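Local coordinates for centrosomal P4.1-associated protein (Danio rerio, PDB 4LD1) that probably binds tubulin during centriole assembly, this piece being its C-terminal G-box domain, thought to contribute to centriole architecture, at residues A[24-29]-A[40-45]; A[34-39]-A[48-53]; A[71-76]-A[85-90]. One frame throughout, in Å; residues are numbered along the deposited sequence.

Contact 1: A[24-29]-A[40-45]; sequences NGTRKE and MFFNGD
Arg27 and Met40 face each other as an antiparallel hydrogen-bonded pair: Arg27 N gives to Met40 O at 2.9 Å and Met40 N to Arg27 O at 2.7 Å, both nearly straight. On the face that carries these two residues, the Met40 chain bends at its last torsion (chi3 -77°), which lays CE against the Glu29 carboxylate, 3.6 Å from CD, and within touch of Arg27 CB.

Beyond the pair, polar links other than paired amides continue the contact. Thr26 OG1 accepts from Phe42 N at 3.0 Å, a bent bond (136° at the hydrogen), and the same oxygen meets the edge of the Phe42 ring at CD2. One water donates to Gly25 O and Met40 O, so Met40 O accepts from both an amide and a water.

Asn24 holds Thr26 in place. Its OD1 accepts a hydrogen bond from Thr26 N at 3.0 Å, an Asx turn, plus a weak bond from Thr26 OG1, while ND2 lies 3.4 Å from Phe42 CD2 with amide and ring inclined at 58°. A type I turn from Phe41 to Gly44 presents Phe42, and Asn43 OD1 accepts from Asp45 N in a second Asx turn.

Strand 27-30 runs between 18-21 and 37-40: Lys28 bonds to Val20 through the backbone, Glu29 to Lys38, and Arg27 packs on Leu19 and Val21.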
loop_
_atom_site.group_PDB
_atom_site.type_symbol
_atom_site.label_atom_id
_atom_site.label_comp_id
_atom_site.label_asym_id
_atom_site.label_seq_id
_atom_site.Cartn_x
_atom_site.Cartn_y
_atom_site.Cartn_z
ATOM N N ASN A 24 -10.655 -22.189 28.588
ATOM C CA ASN A 24 -10.933 -22.409 27.178
ATOM C C ASN A 24 -9.692 -22.349 26.280
ATOM O O ASN A 24 -9.789 -22.516 25.065
ATOM C CB ASN A 24 -12.029 -21.462 26.691
ATOM C CG ASN A 24 -11.561 -20.010 26.568
ATOM O OD1 ASN A 24 -10.426 -19.660 26.883
ATOM N ND2 ASN A 24 -12.460 -19.163 26.115
ATOM N N GLY A 25 -8.540 -22.097 26.897
ATOM C CA GLY A 25 -7.265 -22.107 26.207
ATOM C C GLY A 25 -6.727 -20.734 25.850
ATOM O O GLY A 25 -5.562 -20.621 25.471
ATOM N N THR A 26 -7.546 -19.693 25.976
ATOM C CA THR A 26 -7.047 -18.321 25.814
ATOM C C THR A 26 -5.939 -18.057 26.833
ATOM O O THR A 26 -6.048 -18.466 28.013
ATOM C CB THR A 26 -8.190 -17.302 25.946
ATOM O OG1 THR A 26 -9.052 -17.456 24.815
ATOM C CG2 THR A 26 -7.692 -15.835 26.039
ATOM N N ARG A 27 -4.877 -17.409 26.359
ATOM C CA ARG A 27 -3.754 -17.069 27.214
ATOM C C ARG A 27 -3.503 -15.578 27.134
ATOM O O ARG A 27 -3.636 -14.977 26.085
ATOM C CB ARG A 27 -2.479 -17.805 26.780
ATOM C CG ARG A 27 -2.605 -19.297 26.736
ATOM C CD ARG A 27 -1.408 -19.899 26.031
ATOM N NE ARG A 27 -0.199 -19.828 26.838
ATOM C CZ ARG A 27 0.156 -20.734 27.745
ATOM N NH1 ARG A 27 -0.616 -21.792 27.983
ATOM N NH2 ARG A 27 1.283 -20.574 28.424
ATOM N N LYS A 28 -3.110 -14.988 28.243
ATOM C CA LYS A 28 -2.805 -13.568 28.314
ATOM C C LYS A 28 -1.510 -13.350 29.064
ATOM O O LYS A 28 -1.364 -13.842 30.185
ATOM C CB LYS A 28 -3.953 -12.774 28.947
ATOM C CG LYS A 28 -3.712 -11.257 28.967
ATOM C CD LYS A 28 -4.759 -10.446 29.722
ATOM C CE LYS A 28 -6.184 -10.940 29.535
ATOM N NZ LYS A 28 -7.143 -10.090 30.315
ATOM N N GLU A 29 -0.567 -12.663 28.428
ATOM C CA GLU A 29 0.721 -12.339 29.019
ATOM C C GLU A 29 0.738 -10.844 29.264
ATOM O O GLU A 29 0.431 -10.056 28.353
ATOM C CB GLU A 29 1.865 -12.727 28.082
ATOM C CG GLU A 29 1.899 -14.212 27.780
ATOM C CD GLU A 29 2.915 -14.574 26.716
ATOM O OE1 GLU A 29 3.118 -15.784 26.466
ATOM O OE2 GLU A 29 3.506 -13.652 26.131
ATOM N N MET A 40 -3.704 -14.157 23.470
ATOM C CA MET A 40 -3.725 -15.184 22.447
ATOM C C MET A 40 -5.006 -15.972 22.654
ATOM O O MET A 40 -5.122 -16.843 23.551
ATOM C CB MET A 40 -2.492 -16.061 22.584
ATOM C CG MET A 40 -1.205 -15.308 22.243
ATOM S SD MET A 40 0.249 -15.938 23.059
ATOM C CE MET A 40 -0.009 -15.244 24.697
ATOM N N PHE A 41 -5.999 -15.617 21.855
ATOM C CA PHE A 41 -7.323 -16.207 21.996
ATOM C C PHE A 41 -7.388 -17.664 21.540
ATOM O O PHE A 41 -6.582 -18.093 20.708
ATOM C CB PHE A 41 -8.330 -15.395 21.212
ATOM C CG PHE A 41 -8.544 -14.039 21.759
ATOM C CD1 PHE A 41 -9.323 -13.863 22.898
ATOM C CD2 PHE A 41 -7.991 -12.933 21.136
ATOM C CE1 PHE A 41 -9.535 -12.614 23.401
ATOM C CE2 PHE A 41 -8.190 -11.692 21.637
ATOM C CZ PHE A 41 -8.972 -11.522 22.763
ATOM N N PHE A 42 -8.381 -18.389 22.053
ATOM C CA PHE A 42 -8.573 -19.802 21.741
ATOM C C PHE A 42 -8.707 -20.117 20.248
ATOM O O PHE A 42 -8.465 -21.250 19.824
ATOM C CB PHE A 42 -9.814 -20.339 22.487
ATOM C CG PHE A 42 -11.100 -19.664 22.089
ATOM C CD1 PHE A 42 -11.770 -20.042 20.939
ATOM C CD2 PHE A 42 -11.626 -18.646 22.855
ATOM C CE1 PHE A 42 -12.947 -19.409 20.568
ATOM C CE2 PHE A 42 -12.810 -18.018 22.490
ATOM C CZ PHE A 42 -13.461 -18.394 21.344
ATOM N N ASN A 43 -9.124 -19.136 19.456
ATOM C CA ASN A 43 -9.360 -19.354 18.023
ATOM C C ASN A 43 -8.142 -18.993 17.177
ATOM O O ASN A 43 -8.205 -19.033 15.953
ATOM C CB ASN A 43 -10.578 -18.562 17.548
ATOM C CG ASN A 43 -10.339 -17.075 17.521
ATOM O OD1 ASN A 43 -9.415 -16.567 18.149
ATOM N ND2 ASN A 43 -11.152 -16.367 16.743
ATOM N N GLY A 44 -7.042 -18.639 17.836
ATOM C CA GLY A 44 -5.809 -18.285 17.158
ATOM C C GLY A 44 -5.605 -16.800 16.926
ATOM O O GLY A 44 -4.509 -16.382 16.546
ATOM N N ASP A 45 -6.633 -15.992 17.157
ATOM C CA ASP A 45 -6.477 -14.546 17.023
ATOM C C ASP A 45 -5.514 -14.050 18.103
ATOM O O ASP A 45 -5.422 -14.656 19.183
ATOM C CB ASP A 45 -7.800 -13.803 17.163
ATOM C CG ASP A 45 -8.768 -14.061 16.020
ATOM O OD1 ASP A 45 -8.411 -14.749 15.036
ATOM O OD2 ASP A 45 -9.916 -13.551 16.122
HETATM O O HOH W 1 -4.308 -19.603 23.061
#

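Contact 2: A[34-39]-A[48-53]; sequences GQTVKV and HTMPDQ
Val37 and Thr49 supply the direct hydrogen bonds of this contact. Val37 N reaches Thr49 O at 3.1 Å, in the carbonyl plane, and Thr49 N reaches Val37 O at 2.9 Å. The next pair, Lys38 with His48, is of the non-hydrogen-bonded antiparallel kind. CA-H...O contacts flank the two amide bonds, from Thr36 CA to Thr49 O and from His48 CA to Val37 O, so each carbonyl of the pair meets a carbon donor as well as a nitrogen.

Packing centres on the His48 imidazole. With CG anti to the backbone N (chi1 -162°), the ring stands beside the first strand and is met from three directions. Lys38 CB lies over one face, 4.1 Å from the ring centroid and 18° off its normal, a CH-pi contact; the sulfur of Met50, from the same segment as the ring, covers the opposite face near the rim; and the methyl Thr36 CG2 touches the edge, in plane, 3.5 Å from NE2. These neighbours on both faces and at the edge probably limit the ring's rotation. Farther on, Thr36 OG1 rests 3.3 Å from Pro51 CD, and Gln35 CB packs against Pro51 CG at 4.0 Å.

Water completes the polar pattern. One water donates to Val37 O and lies 2.9 Å from Thr49 OG1. Another is placed to donate to Gln35 O and Met50 O, although it has more acceptors nearby than protons to give.

The ladder lies at the open end of the hairpin of strands 37-40 and 46-49. From there a type I turn, Met50 to Gln53, leads on to strand 55-59, in the meander of short antiparallel strands that makes up the G-box domain.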
loop_
_atom_site.group_PDB
_atom_site.type_symbol
_atom_site.label_atom_id
_atom_site.label_comp_id
_atom_site.label_asym_id
_atom_site.label_seq_id
_atom_site.Cartn_x
_atom_site.Cartn_y
_atom_site.Cartn_z
ATOM N N GLY A 34 2.934 -3.542 32.905
ATOM C CA GLY A 34 1.590 -3.535 32.354
ATOM C C GLY A 34 1.479 -2.838 31.011
ATOM O O GLY A 34 0.377 -2.702 30.470
ATOM N N GLN A 35 2.613 -2.404 30.466
ATOM C CA GLN A 35 2.627 -1.623 29.235
ATOM C C GLN A 35 2.591 -2.493 27.995
ATOM O O GLN A 35 2.337 -2.006 26.899
ATOM C CB GLN A 35 3.875 -0.745 29.193
ATOM C CG GLN A 35 3.903 0.324 30.272
ATOM C CD GLN A 35 3.563 1.688 29.722
ATOM O OE1 GLN A 35 2.465 2.202 29.933
ATOM N NE2 GLN A 35 4.508 2.283 29.000
ATOM N N THR A 36 2.879 -3.777 28.177
ATOM C CA THR A 36 2.775 -4.759 27.113
ATOM C C THR A 36 1.787 -5.826 27.560
ATOM O O THR A 36 1.938 -6.409 28.630
ATOM C CB THR A 36 4.129 -5.419 26.777
ATOM O OG1 THR A 36 5.144 -4.415 26.593
ATOM C CG2 THR A 36 4.017 -6.236 25.511
ATOM N N VAL A 37 0.758 -6.035 26.750
ATOM C CA VAL A 37 -0.239 -7.066 26.987
ATOM C C VAL A 37 -0.460 -7.820 25.696
ATOM O O VAL A 37 -0.704 -7.211 24.644
ATOM C CB VAL A 37 -1.586 -6.477 27.431
ATOM C CG1 VAL A 37 -2.635 -7.585 27.581
ATOM C CG2 VAL A 37 -1.417 -5.704 28.725
ATOM N N LYS A 38 -0.369 -9.131 25.767
ATOM C CA LYS A 38 -0.590 -9.983 24.609
ATOM C C LYS A 38 -1.665 -10.978 24.956
ATOM O O LYS A 38 -1.510 -11.735 25.912
ATOM C CB LYS A 38 0.690 -10.717 24.224
ATOM C CG LYS A 38 0.566 -11.539 22.959
ATOM C CD LYS A 38 1.864 -12.228 22.636
ATOM C CE LYS A 38 1.774 -13.019 21.350
ATOM N NZ LYS A 38 3.042 -13.719 21.069
ATOM N N VAL A 39 -2.748 -10.977 24.189
ATOM C CA VAL A 39 -3.829 -11.938 24.392
ATOM C C VAL A 39 -3.850 -12.864 23.195
ATOM O O VAL A 39 -3.953 -12.408 22.056
ATOM C CB VAL A 39 -5.195 -11.262 24.512
ATOM C CG1 VAL A 39 -6.268 -12.286 24.830
ATOM C CG2 VAL A 39 -5.159 -10.182 25.554
ATOM N N HIS A 48 -2.141 -7.709 20.616
ATOM C CA HIS A 48 -0.889 -7.344 21.237
ATOM C C HIS A 48 -0.747 -5.817 21.307
ATOM O O HIS A 48 -0.603 -5.135 20.293
ATOM C CB HIS A 48 0.229 -7.972 20.437
ATOM C CG HIS A 48 1.525 -8.060 21.163
ATOM N ND1 HIS A 48 2.608 -8.746 20.662
ATOM C CD2 HIS A 48 1.919 -7.555 22.358
ATOM C CE1 HIS A 48 3.616 -8.649 21.507
ATOM N NE2 HIS A 48 3.221 -7.936 22.546
ATOM N N THR A 49 -0.827 -5.301 22.526
ATOM C CA THR A 49 -0.728 -3.893 22.816
ATOM C C THR A 49 0.677 -3.619 23.319
ATOM O O THR A 49 1.149 -4.282 24.259
ATOM C CB THR A 49 -1.769 -3.446 23.851
ATOM O OG1 THR A 49 -3.092 -3.736 23.375
ATOM C CG2 THR A 49 -1.646 -1.975 24.122
ATOM N N MET A 50 1.341 -2.660 22.664
ATOM C CA MET A 50 2.737 -2.349 22.932
ATOM C C MET A 50 2.882 -1.065 23.769
ATOM O O MET A 50 1.935 -0.287 23.896
ATOM C CB MET A 50 3.490 -2.190 21.616
ATOM C CG MET A 50 3.442 -3.401 20.694
ATOM S SD MET A 50 4.195 -4.841 21.467
ATOM C CE MET A 50 5.137 -5.522 20.114
ATOM N N PRO A 51 4.060 -0.849 24.365
ATOM C CA PRO A 51 4.238 0.360 25.188
ATOM C C PRO A 51 4.088 1.673 24.424
ATOM O O PRO A 51 3.706 2.685 25.034
ATOM C CB PRO A 51 5.668 0.217 25.703
ATOM C CG PRO A 51 5.875 -1.266 25.794
ATOM C CD PRO A 51 5.163 -1.806 24.556
ATOM N N ASP A 52 4.391 1.658 23.127
ATOM C CA ASP A 52 4.260 2.840 22.279
ATOM C C ASP A 52 2.817 3.079 21.845
ATOM O O ASP A 52 2.532 4.008 21.078
ATOM C CB ASP A 52 5.219 2.776 21.081
ATOM C CG ASP A 52 4.902 1.644 20.102
ATOM O OD1 ASP A 52 3.816 1.034 20.194
ATOM O OD2 ASP A 52 5.747 1.394 19.207
ATOM N N GLN A 53 1.925 2.228 22.350
ATOM C CA GLN A 53 0.476 2.360 22.212
ATOM C C GLN A 53 -0.041 1.810 20.892
ATOM O O GLN A 53 -1.246 1.856 20.623
ATOM C CB GLN A 53 0.008 3.806 22.431
ATOM C CG GLN A 53 0.451 4.384 23.766
ATOM C CD GLN A 53 -0.011 3.542 24.943
ATOM O OE1 GLN A 53 0.792 3.133 25.780
ATOM N NE2 GLN A 53 -1.312 3.276 25.007
HETATM O O HOH W 2 0.436 0.018 26.321
HETATM O O HOH W 3 -3.718 -6.474 24.130
#

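Contact 3: A[71-76]-A[85-90]; sequences DGMEVL and KHFPDG
Glu74 and His86 form an antiparallel hydrogen-bonded pair. The bond from Glu74 N to His86 O is 3.0 Å long and lies in the carbonyl plane; that from His86 N to Glu74 O is shorter, 2.7 Å, and almost perfectly straight at 178°. Val75 and Lys85 follow as a non-hydrogen-bonded pair. A water donating to Gly72 O and His86 O prolongs the ladder past the last amide bond.

Sulfur and aromatic packing is concentrated on Met73. Its CG sits anti to the backbone N (chi1 177°), and the chain then folds back across the partner strand. SD comes over the face of the Phe87 ring, 4.4 Å from the centroid and 25° off the normal, a Met-aromatic contact. Beyond it CE is tightly placed, 3.1 Å from His86 O and 3.5 Å from Lys85 CB, so one methionine spans three residues of the facing segment.

Apolar contact of a plainer kind lies on the opposite face, which carries Glu74: there Leu76 CD1 approaches the His86 ring at CE1, 3.5 Å away. At the loop end Pro88 CG makes a close carbon-to-carbonyl approach to Asp71 O, at 3.3 Å, while Asp71 OD1 accepts from Met73 N, an Asx turn that holds the backbone at Met73.

Glu74 OE1 is hydrogen-bonded to His66 NE2 on strand 64-68, and His86 NE2 to Glu84 OE1 of its own strand; the Phe87 ring makes a cation-pi contact with Arg91. Two backbone bonds therefore set the strand pairing, and Met73 adds grip on one face. The bond to Glu84 may favour the protonated form of His86, though Lys92 touches His86 too and the charge is not seen.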
loop_
_atom_site.group_PDB
_atom_site.type_symbol
_atom_site.label_atom_id
_atom_site.label_comp_id
_atom_site.label_asym_id
_atom_site.label_seq_id
_atom_site.Cartn_x
_atom_site.Cartn_y
_atom_site.Cartn_z
ATOM N N ASP A 71 -1.453 7.726 15.903
ATOM C CA ASP A 71 -1.676 8.865 15.012
ATOM C C ASP A 71 -2.682 8.558 13.901
ATOM O O ASP A 71 -2.939 9.411 13.037
ATOM C CB ASP A 71 -0.350 9.347 14.416
ATOM C CG ASP A 71 0.205 8.405 13.361
ATOM O OD1 ASP A 71 -0.201 7.223 13.308
ATOM O OD2 ASP A 71 1.067 8.859 12.581
ATOM N N GLY A 72 -3.244 7.350 13.921
ATOM C CA GLY A 72 -4.261 6.944 12.963
ATOM C C GLY A 72 -3.755 6.071 11.830
ATOM O O GLY A 72 -4.548 5.503 11.073
ATOM N N MET A 73 -2.437 5.977 11.694
ATOM C CA MET A 73 -1.827 5.091 10.720
ATOM C C MET A 73 -2.287 3.655 10.971
ATOM O O MET A 73 -2.344 3.202 12.113
ATOM C CB MET A 73 -0.304 5.168 10.854
ATOM C CG MET A 73 0.488 4.261 9.957
ATOM S SD MET A 73 0.696 4.990 8.336
ATOM C CE MET A 73 -0.007 3.628 7.450
ATOM N N GLU A 74 -2.580 2.941 9.899
ATOM C CA GLU A 74 -2.840 1.521 9.936
ATOM C C GLU A 74 -2.040 0.783 8.876
ATOM O O GLU A 74 -1.887 1.223 7.749
ATOM C CB GLU A 74 -4.329 1.233 9.785
ATOM C CG GLU A 74 -5.194 1.994 10.776
ATOM C CD GLU A 74 -6.658 1.585 10.741
ATOM O OE1 GLU A 74 -6.983 0.546 10.126
ATOM O OE2 GLU A 74 -7.488 2.311 11.332
ATOM N N VAL A 75 -1.539 -0.370 9.262
ATOM C CA VAL A 75 -0.835 -1.314 8.430
ATOM C C VAL A 75 -1.568 -2.652 8.405
ATOM O O VAL A 75 -1.969 -3.167 9.437
ATOM C CB VAL A 75 0.585 -1.547 8.951
ATOM C CG1 VAL A 75 1.285 -2.663 8.154
ATOM C CG2 VAL A 75 1.364 -0.255 8.893
ATOM N N LEU A 76 -1.741 -3.189 7.209
ATOM C CA LEU A 76 -2.367 -4.472 6.970
ATOM C C LEU A 76 -1.380 -5.371 6.267
ATOM O O LEU A 76 -0.704 -4.953 5.333
ATOM C CB LEU A 76 -3.606 -4.327 6.092
ATOM C CG LEU A 76 -4.796 -3.559 6.643
ATOM C CD1 LEU A 76 -5.873 -3.424 5.588
ATOM C CD2 LEU A 76 -5.342 -4.273 7.844
ATOM N N LYS A 85 -0.394 0.257 3.639
ATOM C CA LYS A 85 -0.333 1.323 4.606
ATOM C C LYS A 85 -1.509 2.243 4.364
ATOM O O LYS A 85 -1.699 2.720 3.237
ATOM C CB LYS A 85 0.978 2.085 4.462
ATOM C CG LYS A 85 2.206 1.251 4.715
ATOM C CD LYS A 85 3.435 2.144 4.801
ATOM C CE LYS A 85 4.687 1.354 5.187
ATOM N NZ LYS A 85 4.654 0.891 6.616
ATOM N N HIS A 86 -2.311 2.497 5.372
ATOM C CA HIS A 86 -3.428 3.404 5.313
ATOM C C HIS A 86 -3.070 4.589 6.183
ATOM O O HIS A 86 -3.016 4.481 7.406
ATOM C CB HIS A 86 -4.706 2.723 5.801
ATOM C CG HIS A 86 -5.066 1.492 5.031
ATOM N ND1 HIS A 86 -6.277 0.852 5.172
ATOM C CD2 HIS A 86 -4.381 0.793 4.093
ATOM C CE1 HIS A 86 -6.320 -0.193 4.364
ATOM N NE2 HIS A 86 -5.182 -0.250 3.697
ATOM N N PHE A 87 -2.801 5.720 5.559
ATOM C CA PHE A 87 -2.351 6.922 6.232
ATOM C C PHE A 87 -3.557 7.716 6.724
ATOM O O PHE A 87 -4.640 7.646 6.142
ATOM C CB PHE A 87 -1.563 7.809 5.254
ATOM C CG PHE A 87 -0.299 7.186 4.743
ATOM C CD1 PHE A 87 -0.333 6.236 3.736
ATOM C CD2 PHE A 87 0.926 7.545 5.274
ATOM C CE1 PHE A 87 0.830 5.658 3.271
ATOM C CE2 PHE A 87 2.093 6.970 4.810
ATOM C CZ PHE A 87 2.044 6.029 3.806
ATOM N N PRO A 88 -3.365 8.504 7.785
ATOM C CA PRO A 88 -4.488 9.237 8.377
ATOM C C PRO A 88 -5.172 10.201 7.404
ATOM O O PRO A 88 -6.370 10.461 7.556
ATOM C CB PRO A 88 -3.838 10.017 9.526
ATOM C CG PRO A 88 -2.535 9.381 9.766
ATOM C CD PRO A 88 -2.103 8.723 8.514
ATOM N N ASP A 89 -4.430 10.710 6.420
ATOM C CA ASP A 89 -4.989 11.650 5.441
ATOM C C ASP A 89 -5.797 10.980 4.321
ATOM O O ASP A 89 -6.279 11.661 3.418
ATOM C CB ASP A 89 -3.883 12.532 4.843
ATOM C CG ASP A 89 -2.829 11.740 4.082
ATOM O OD1 ASP A 89 -3.092 10.589 3.688
ATOM O OD2 ASP A 89 -1.723 12.279 3.872
ATOM N N GLY A 90 -5.926 9.655 4.359
ATOM C CA GLY A 90 -6.742 8.939 3.390
ATOM C C GLY A 90 -5.938 8.238 2.309
ATOM O O GLY A 90 -6.475 7.436 1.549
HETATM O O HOH W 4 -5.733 5.222 8.579
#

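In the fold
All three are surface contacts, and none belongs to a closed core. Contacts 1 and 2 share strand 37-40 and interlock along the chain, with their centres 15 Å apart; they touch through Glu29 N and Lys38 O, a probable hydrogen bond of 2.8 Å. Contact 3 repeats the architecture of contact 2 farther along the meander, centres about 20 Å apart, and lies nearer the middle of the chain. Each uses a hydrogen-bonded antiparallel pair and one or two bridging waters, but the side chains differ: a threonine hydroxyl bonded to a turn amide in contact 1, a sandwiched histidine in contact 2, and methionine over phenylalanine in contact 3.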